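Local coordinates for protein 378aa long hypothetical citrate synthase (Sulfolobus tokodaii, PDB 1VGM) that is of unassigned function but belongs to the citrate synthase family, a largely helical protein found here as a two-chain assembly, at residues L51-E56 against W343-I348; A43-L48 against L180-E185. All blocks are in the same frame, centred on the assembly; numbering follows the deposited sequence.

Contact 1. Residues L51-E56 against W343-I348; sequences LMLYGE and WLAHII
L53 and A345 bring the backbones of helices 45-54 and 331-353 to their nearest point, with 5.7 Å between L53 CA and A345 CA, an approach consistent with the small side chain of A345. A345 sends its methyl toward 51-56, where it meets backbone as much as side chain: A345 CB lies 4.2 Å from M52 O and 4.4 Å from M52 CB. L53 does the reaching from the other helix. Its CG sits beside the backbone N and anti to the carbonyl carbon (chi1 -67°); CD1 continues the extended chain, while the other branch, CD2, turns to the A345 backbone, 4.1 Å from A345 CA. The same methyl is 4.0 Å from I348 CD1, about one turn on from A345; the L53 and I348 side chains cross at about a right angle and touch through their terminal methyls. L19 packs on both M52 and A345, and A121 of helix 117-139 on L53, so neighbouring parts of the helical fold close round the pair. Helix 45-54 ends just beyond, where G55 takes a positive phi; a side chain there would press against the carbonyl O of Y54, so the position calls for glycine. M52 O also accepts a weak hydrogen bond from R32 NH2. Across the segments themselves the contact is apolar packing, so the two helices are held here by shape and burial of methyl groups rather than by directional bonds.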
ATOM      1  N   LEU A  51     -25.977   0.628  -3.519  1.00  8.02           N
ATOM      2  CA  LEU A  51     -26.296   0.352  -2.123  1.00  8.14           C
ATOM      3  C   LEU A  51     -25.096   0.686  -1.232  1.00  7.38           C
ATOM      4  O   LEU A  51     -25.223   1.443  -0.259  1.00  7.90           O
ATOM      5  CB  LEU A  51     -26.688  -1.121  -1.961  1.00  6.65           C
ATOM      6  CG  LEU A  51     -27.029  -1.671  -0.574  1.00  4.77           C
ATOM      7  CD1 LEU A  51     -28.214  -0.917   0.022  1.00  3.54           C
ATOM      8  CD2 LEU A  51     -27.338  -3.167  -0.692  1.00  8.85           C
ATOM      9  N   MET A  52     -23.933   0.128  -1.565  1.00  9.01           N
ATOM     10  CA  MET A  52     -22.751   0.303  -0.723  1.00  7.81           C
ATOM     11  C   MET A  52     -22.277   1.755  -0.677  1.00 11.18           C
ATOM     12  O   MET A  52     -21.834   2.228   0.369  1.00  9.58           O
ATOM     13  CB  MET A  52     -21.597  -0.593  -1.196  1.00  9.78           C
ATOM     14  CG  MET A  52     -21.794  -2.097  -0.948  1.00  9.04           C
ATOM     15  SD  MET A  52     -22.312  -2.550   0.734  1.00  7.70           S
ATOM     16  CE  MET A  52     -20.947  -3.525   1.266  1.00 10.55           C
ATOM     17  N   LEU A  53     -22.356   2.465  -1.799  1.00 10.40           N
ATOM     18  CA  LEU A  53     -21.760   3.796  -1.870  1.00 10.12           C
ATOM     19  C   LEU A  53     -22.748   4.866  -1.422  1.00 11.60           C
ATOM     20  O   LEU A  53     -22.391   5.784  -0.681  1.00 10.10           O
ATOM     21  CB  LEU A  53     -21.277   4.094  -3.292  1.00  7.44           C
ATOM     22  CG  LEU A  53     -20.104   3.237  -3.788  1.00  3.30           C
ATOM     23  CD1 LEU A  53     -19.812   3.558  -5.257  1.00  5.72           C
ATOM     24  CD2 LEU A  53     -18.870   3.500  -2.936  1.00  4.52           C
ATOM     25  N   TYR A  54     -23.995   4.738  -1.868  1.00 12.24           N
ATOM     26  CA  TYR A  54     -25.008   5.753  -1.604  1.00 12.19           C
ATOM     27  C   TYR A  54     -25.918   5.379  -0.432  1.00 11.22           C
ATOM     28  O   TYR A  54     -26.547   6.246   0.168  1.00 13.32           O
ATOM     29  CB  TYR A  54     -25.848   5.998  -2.867  1.00 11.18           C
ATOM     30  CG  TYR A  54     -25.067   6.607  -4.017  1.00 11.82           C
ATOM     31  CD1 TYR A  54     -24.245   5.817  -4.815  1.00 11.61           C
ATOM     32  CD2 TYR A  54     -25.133   7.977  -4.293  1.00 15.85           C
ATOM     33  CE1 TYR A  54     -23.504   6.368  -5.860  1.00 10.58           C
ATOM     34  CE2 TYR A  54     -24.390   8.542  -5.345  1.00 12.96           C
ATOM     35  CZ  TYR A  54     -23.580   7.728  -6.121  1.00 13.65           C
ATOM     36  OH  TYR A  54     -22.851   8.269  -7.161  1.00 14.26           O
ATOM     37  N   GLY A  55     -25.991   4.092  -0.104  1.00 11.63           N
ATOM     38  CA  GLY A  55     -26.652   3.686   1.129  1.00 12.77           C
ATOM     39  C   GLY A  55     -27.978   2.960   0.954  1.00 14.88           C
ATOM     40  O   GLY A  55     -28.431   2.273   1.871  1.00 13.52           O
ATOM     41  N   GLU A  56     -28.605   3.095  -0.211  1.00 12.35           N
ATOM     42  CA  GLU A  56     -29.853   2.384  -0.488  1.00 13.19           C
ATOM     43  C   GLU A  56     -29.796   1.659  -1.827  1.00  9.19           C
ATOM     44  O   GLU A  56     -28.955   1.964  -2.671  1.00 12.07           O
ATOM     45  CB  GLU A  56     -31.034   3.359  -0.501  1.00 14.53           C
ATOM     46  CG  GLU A  56     -31.142   4.235   0.736  1.00 20.32           C
ATOM     47  CD  GLU A  56     -31.592   3.470   1.963  1.00 24.71           C
ATOM     48  OE1 GLU A  56     -31.613   4.069   3.057  1.00 29.47           O
ATOM     49  OE2 GLU A  56     -31.925   2.271   1.838  1.00 26.64           O
ATOM     50  N   TRP A 343     -13.390  -2.047  -0.626  1.00  3.64           N
ATOM     51  CA  TRP A 343     -12.282  -1.138  -0.337  1.00  1.82           C
ATOM     52  C   TRP A 343     -12.706   0.325  -0.499  1.00  4.01           C
ATOM     53  O   TRP A 343     -12.454   1.152   0.381  1.00  3.25           O
ATOM     54  CB  TRP A 343     -11.074  -1.421  -1.239  1.00  2.89           C
ATOM     55  CG  TRP A 343     -10.385  -2.743  -0.969  1.00  3.01           C
ATOM     56  CD1 TRP A 343     -10.348  -3.434   0.219  1.00  1.60           C
ATOM     57  CD2 TRP A 343      -9.644  -3.532  -1.913  1.00  2.69           C
ATOM     58  NE1 TRP A 343      -9.633  -4.602   0.067  1.00  1.60           N
ATOM     59  CE2 TRP A 343      -9.190  -4.688  -1.231  1.00  2.56           C
ATOM     60  CE3 TRP A 343      -9.342  -3.387  -3.272  1.00  3.94           C
ATOM     61  CZ2 TRP A 343      -8.448  -5.695  -1.870  1.00  6.78           C
ATOM     62  CZ3 TRP A 343      -8.605  -4.387  -3.908  1.00  4.05           C
ATOM     63  CH2 TRP A 343      -8.166  -5.527  -3.206  1.00  1.81           C
ATOM     64  N   LEU A 344     -13.346   0.643  -1.619  1.00  5.01           N
ATOM     65  CA  LEU A 344     -13.736   2.020  -1.903  1.00  6.19           C
ATOM     66  C   LEU A 344     -14.793   2.508  -0.906  1.00  7.99           C
ATOM     67  O   LEU A 344     -14.712   3.625  -0.400  1.00  6.48           O
ATOM     68  CB  LEU A 344     -14.282   2.137  -3.328  1.00  3.92           C
ATOM     69  CG  LEU A 344     -13.289   1.962  -4.483  1.00  7.30           C
ATOM     70  CD1 LEU A 344     -14.070   1.843  -5.784  1.00  3.10           C
ATOM     71  CD2 LEU A 344     -12.308   3.139  -4.542  1.00  7.88           C
ATOM     72  N   ALA A 345     -15.784   1.669  -0.619  1.00  7.33           N
ATOM     73  CA  ALA A 345     -16.824   2.043   0.337  1.00  5.69           C
ATOM     74  C   ALA A 345     -16.218   2.357   1.705  1.00  2.43           C
ATOM     75  O   ALA A 345     -16.632   3.296   2.377  1.00  6.19           O
ATOM     76  CB  ALA A 345     -17.860   0.925   0.457  1.00  3.07           C
ATOM     77  N   HIS A 346     -15.227   1.573   2.110  1.00  4.37           N
ATOM     78  CA  HIS A 346     -14.616   1.738   3.425  1.00  6.15           C
ATOM     79  C   HIS A 346     -13.763   2.999   3.552  1.00  6.13           C
ATOM     80  O   HIS A 346     -13.783   3.656   4.592  1.00  6.29           O
ATOM     81  CB  HIS A 346     -13.752   0.518   3.779  1.00  5.06           C
ATOM     82  CG  HIS A 346     -14.519  -0.609   4.394  1.00  3.67           C
ATOM     83  ND1 HIS A 346     -14.940  -0.597   5.708  1.00  6.46           N
ATOM     84  CD2 HIS A 346     -14.964  -1.776   3.869  1.00  1.60           C
ATOM     85  CE1 HIS A 346     -15.614  -1.704   5.962  1.00  4.55           C
ATOM     86  NE2 HIS A 346     -15.643  -2.436   4.861  1.00  4.70           N
ATOM     87  N   ILE A 347     -12.995   3.334   2.519  1.00  4.99           N
ATOM     88  CA  ILE A 347     -12.133   4.505   2.622  1.00  6.02           C
ATOM     89  C   ILE A 347     -12.931   5.803   2.480  1.00  7.44           C
ATOM     90  O   ILE A 347     -12.542   6.837   3.025  1.00  8.73           O
ATOM     91  CB  ILE A 347     -10.976   4.489   1.566  1.00  3.87           C
ATOM     92  CG1 ILE A 347     -11.537   4.349   0.150  1.00  5.58           C
ATOM     93  CG2 ILE A 347     -10.012   3.348   1.873  1.00  4.00           C
ATOM     94  CD1 ILE A 347     -10.469   4.361  -0.940  1.00  4.27           C
ATOM     95  N   ILE A 348     -14.049   5.747   1.762  1.00  7.15           N
ATOM     96  CA  ILE A 348     -14.932   6.903   1.658  1.00  5.92           C
ATOM     97  C   ILE A 348     -15.607   7.157   3.004  1.00  8.02           C
ATOM     98  O   ILE A 348     -15.687   8.300   3.459  1.00  7.95           O
ATOM     99  CB  ILE A 348     -16.017   6.691   0.563  1.00  6.95           C
ATOM    100  CG1 ILE A 348     -15.365   6.708  -0.818  1.00  6.93           C
ATOM    101  CG2 ILE A 348     -17.059   7.801   0.625  1.00  4.33           C
ATOM    102  CD1 ILE A 348     -16.333   6.477  -1.957  1.00  6.82           C
TER

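Contact 2. Residues A43-L48 against L180-E185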
ATOM      1  N   ALA A  43     -31.050  -8.993  -7.203  1.00  8.56           N
ATOM      2  CA  ALA A  43     -30.449  -7.709  -7.554  1.00  8.86           C
ATOM      3  C   ALA A  43     -29.285  -7.907  -8.527  1.00  8.03           C
ATOM      4  O   ALA A  43     -29.345  -8.768  -9.408  1.00 11.60           O
ATOM      5  CB  ALA A  43     -29.979  -6.989  -6.280  1.00  3.50           C
ATOM      6  N   SER A  44     -28.232  -7.113  -8.374  1.00  6.35           N
ATOM      7  CA  SER A  44     -27.138  -7.111  -9.333  1.00  5.31           C
ATOM      8  C   SER A  44     -25.976  -6.294  -8.778  1.00  7.01           C
ATOM      9  O   SER A  44     -26.140  -5.545  -7.820  1.00  5.54           O
ATOM     10  CB  SER A  44     -27.605  -6.504 -10.658  1.00  7.99           C
ATOM     11  OG  SER A  44     -27.831  -5.114 -10.514  1.00 10.29           O
ATOM     12  N   TYR A  45     -24.802  -6.428  -9.381  1.00  5.80           N
ATOM     13  CA  TYR A  45     -23.631  -5.729  -8.883  1.00  4.50           C
ATOM     14  C   TYR A  45     -23.822  -4.221  -8.960  1.00  5.17           C
ATOM     15  O   TYR A  45     -23.454  -3.496  -8.037  1.00  7.57           O
ATOM     16  CB  TYR A  45     -22.401  -6.144  -9.684  1.00  5.37           C
ATOM     17  CG  TYR A  45     -21.093  -5.566  -9.185  1.00  5.01           C
ATOM     18  CD1 TYR A  45     -20.709  -5.688  -7.844  1.00  8.13           C
ATOM     19  CD2 TYR A  45     -20.217  -4.923 -10.064  1.00  4.93           C
ATOM     20  CE1 TYR A  45     -19.472  -5.184  -7.397  1.00  8.34           C
ATOM     21  CE2 TYR A  45     -18.989  -4.415  -9.626  1.00  4.80           C
ATOM     22  CZ  TYR A  45     -18.623  -4.547  -8.298  1.00  7.41           C
ATOM     23  OH  TYR A  45     -17.411  -4.032  -7.882  1.00  9.35           O
ATOM     24  N   GLU A  46     -24.399  -3.743 -10.060  1.00  3.33           N
ATOM     25  CA  GLU A  46     -24.693  -2.316 -10.192  1.00  5.39           C
ATOM     26  C   GLU A  46     -25.616  -1.804  -9.081  1.00  5.64           C
ATOM     27  O   GLU A  46     -25.447  -0.688  -8.583  1.00  7.44           O
ATOM     28  CB  GLU A  46     -25.327  -2.016 -11.559  1.00  5.83           C
ATOM     29  CG  GLU A  46     -24.363  -2.124 -12.731  1.00  5.27           C
ATOM     30  CD  GLU A  46     -24.460  -3.451 -13.457  1.00  6.68           C
ATOM     31  OE1 GLU A  46     -24.659  -4.495 -12.786  1.00  6.77           O
ATOM     32  OE2 GLU A  46     -24.329  -3.448 -14.700  1.00  8.69           O
ATOM     33  N   GLU A  47     -26.598  -2.608  -8.691  1.00  5.99           N
ATOM     34  CA  GLU A  47     -27.465  -2.214  -7.591  1.00  6.87           C
ATOM     35  C   GLU A  47     -26.724  -2.227  -6.258  1.00  5.90           C
ATOM     36  O   GLU A  47     -26.941  -1.357  -5.412  1.00  6.81           O
ATOM     37  CB  GLU A  47     -28.689  -3.123  -7.540  1.00  8.87           C
ATOM     38  CG  GLU A  47     -29.653  -2.865  -8.695  1.00 10.75           C
ATOM     39  CD  GLU A  47     -30.728  -3.929  -8.815  1.00  9.66           C
ATOM     40  OE1 GLU A  47     -31.892  -3.660  -8.453  1.00 13.88           O
ATOM     41  OE2 GLU A  47     -30.401  -5.036  -9.278  1.00  8.46           O
ATOM     42  N   LEU A  48     -25.836  -3.202  -6.079  1.00  4.71           N
ATOM     43  CA  LEU A  48     -24.982  -3.251  -4.895  1.00  2.46           C
ATOM     44  C   LEU A  48     -23.966  -2.113  -4.825  1.00  1.88           C
ATOM     45  O   LEU A  48     -23.716  -1.561  -3.753  1.00  8.18           O
ATOM     46  CB  LEU A  48     -24.238  -4.591  -4.820  1.00  3.42           C
ATOM     47  CG  LEU A  48     -23.288  -4.728  -3.617  1.00  2.82           C
ATOM     48  CD1 LEU A  48     -24.037  -4.440  -2.306  1.00  6.18           C
ATOM     49  CD2 LEU A  48     -22.698  -6.137  -3.586  1.00  2.93           C
ATOM     50  N   LEU A 180     -20.714 -11.460  -4.182  1.00  4.73           N
ATOM     51  CA  LEU A 180     -20.366 -12.364  -3.086  1.00  3.11           C
ATOM     52  C   LEU A 180     -19.090 -11.947  -2.342  1.00  5.56           C
ATOM     53  O   LEU A 180     -18.989 -12.124  -1.133  1.00  5.56           O
ATOM     54  CB  LEU A 180     -20.198 -13.795  -3.618  1.00  4.82           C
ATOM     55  CG  LEU A 180     -21.489 -14.583  -3.868  1.00  4.49           C
ATOM     56  CD1 LEU A 180     -21.208 -15.797  -4.768  1.00  4.21           C
ATOM     57  CD2 LEU A 180     -22.072 -15.032  -2.531  1.00  5.84           C
ATOM     58  N   TYR A 181     -18.123 -11.401  -3.073  1.00  2.83           N
ATOM     59  CA  TYR A 181     -16.818 -11.060  -2.516  1.00  4.99           C
ATOM     60  C   TYR A 181     -16.677  -9.552  -2.226  1.00  3.56           C
ATOM     61  O   TYR A 181     -15.586  -9.073  -1.909  1.00  6.10           O
ATOM     62  CB  TYR A 181     -15.721 -11.493  -3.492  1.00  2.78           C
ATOM     63  CG  TYR A 181     -15.175 -12.899  -3.301  1.00  1.93           C
ATOM     64  CD1 TYR A 181     -14.814 -13.674  -4.401  1.00  4.18           C
ATOM     65  CD2 TYR A 181     -14.906 -13.407  -2.028  1.00  8.19           C
ATOM     66  CE1 TYR A 181     -14.180 -14.911  -4.246  1.00  7.22           C
ATOM     67  CE2 TYR A 181     -14.274 -14.647  -1.860  1.00  6.33           C
ATOM     68  CZ  TYR A 181     -13.908 -15.390  -2.976  1.00  8.58           C
ATOM     69  OH  TYR A 181     -13.244 -16.590  -2.836  1.00 10.15           O
ATOM     70  N   THR A 182     -17.770  -8.803  -2.338  1.00  3.32           N
ATOM     71  CA  THR A 182     -17.709  -7.344  -2.233  1.00  4.18           C
ATOM     72  C   THR A 182     -17.124  -6.812  -0.920  1.00  5.55           C
ATOM     73  O   THR A 182     -16.310  -5.890  -0.940  1.00  6.12           O
ATOM     74  CB  THR A 182     -19.108  -6.726  -2.462  1.00  6.88           C
ATOM     75  OG1 THR A 182     -19.352  -6.649  -3.875  1.00  4.87           O
ATOM     76  CG2 THR A 182     -19.208  -5.316  -1.833  1.00  7.29           C
ATOM     77  N   ASP A 183     -17.525  -7.381   0.213  1.00  4.48           N
ATOM     78  CA  ASP A 183     -16.933  -6.985   1.491  1.00  6.77           C
ATOM     79  C   ASP A 183     -17.072  -8.052   2.579  1.00  9.50           C
ATOM     80  O   ASP A 183     -18.015  -8.848   2.564  1.00  8.53           O
ATOM     81  CB  ASP A 183     -17.561  -5.677   1.978  1.00  6.51           C
ATOM     82  CG  ASP A 183     -16.778  -5.044   3.108  1.00  8.74           C
ATOM     83  OD1 ASP A 183     -15.532  -5.070   3.049  1.00 11.48           O
ATOM     84  OD2 ASP A 183     -17.402  -4.517   4.051  1.00 11.67           O
ATOM     85  N   HIS A 184     -16.125  -8.058   3.519  1.00  8.12           N
ATOM     86  CA  HIS A 184     -16.136  -8.996   4.640  1.00  8.86           C
ATOM     87  C   HIS A 184     -14.970  -8.704   5.581  1.00  9.97           C
ATOM     88  O   HIS A 184     -13.807  -8.812   5.191  1.00  9.85           O
ATOM     89  CB  HIS A 184     -16.033 -10.447   4.138  1.00  4.84           C
ATOM     90  CG  HIS A 184     -16.831 -11.428   4.942  1.00  5.22           C
ATOM     91  ND1 HIS A 184     -16.316 -12.087   6.038  1.00  4.56           N
ATOM     92  CD2 HIS A 184     -18.110 -11.863   4.813  1.00  1.69           C
ATOM     93  CE1 HIS A 184     -17.240 -12.884   6.548  1.00  4.83           C
ATOM     94  NE2 HIS A 184     -18.339 -12.764   5.822  1.00  4.75           N
ATOM     95  N   GLU A 185     -15.296  -8.347   6.822  1.00  7.15           N
ATOM     96  CA  GLU A 185     -14.299  -8.077   7.848  1.00  9.60           C
ATOM     97  C   GLU A 185     -13.336  -6.984   7.394  1.00  7.87           C
ATOM     98  O   GLU A 185     -13.628  -6.243   6.460  1.00 10.52           O
ATOM     99  CB  GLU A 185     -13.536  -9.358   8.182  1.00 13.27           C
ATOM    100  CG  GLU A 185     -14.424 -10.460   8.757  1.00 18.74           C
ATOM    101  CD  GLU A 185     -13.824 -11.847   8.577  1.00 18.43           C
ATOM    102  OE1 GLU A 185     -13.002 -12.256   9.417  1.00 16.49           O
ATOM    103  OE2 GLU A 185     -14.173 -12.526   7.588  1.00 13.73           O
TER
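T182 points its side chain at L48 and the two meet tip to tip, joining the start of helix 45-54 to the loop between helices 168-180 and 188-197 in the helical citrate synthase fold. L48 holds CG anti to its backbone N (chi1 179°), which extends CD2 to within 3.4 Å of T182 OG1 and 3.8 Å of T182 CB. Y45, one turn earlier, approaches the same hydroxyl with its ring edge: T182 OG1 lies near the ring plane, 3.8 Å from Y45 CE1. The threonine oxygen is thus flanked by carbon on the helix side and finds its polar partner in its own chain, hydrogen bonding with L178 O of helix 168-180. L341 of helix 331-353 packs on both Y45 and T182.

S44 is the N-cap of helix 45-54; its OG accepts a weak bond from E47 N and donates to E47 OE2, while E47 OE1 forms a salt bridge with R378 of the second subunit. Farther along the loop, H184 ND1 donates to E185 OE2 at 2.7 Å; the carboxylate oxygen lies 2° out of the imidazole plane and accepts this hydrogen bond through its anti lone pair.

How the contacts relate
After the N-terminal strands and helix 36-42, the chain enters helix 45-54, whose first turn serves contact 2 and whose last turn serves contact 1. It then runs through a mostly helical stretch to 180-185, where contact 2 closes a loop over 131 intervening residues, and on to helix 331-353, where contact 1 closes a longer one over 286. Because the four segments alternate, the two loops cross. The centres of the two contacts are about 10 Å apart, and the contacts touch: H346 NE2 and D183 OD2, 2.8 Å apart, probably form a hydrogen bond, and M52 CE packs on T182 CG2. Helix 45-54 is thereby tied to both the 180-185 loop and helix 331-353.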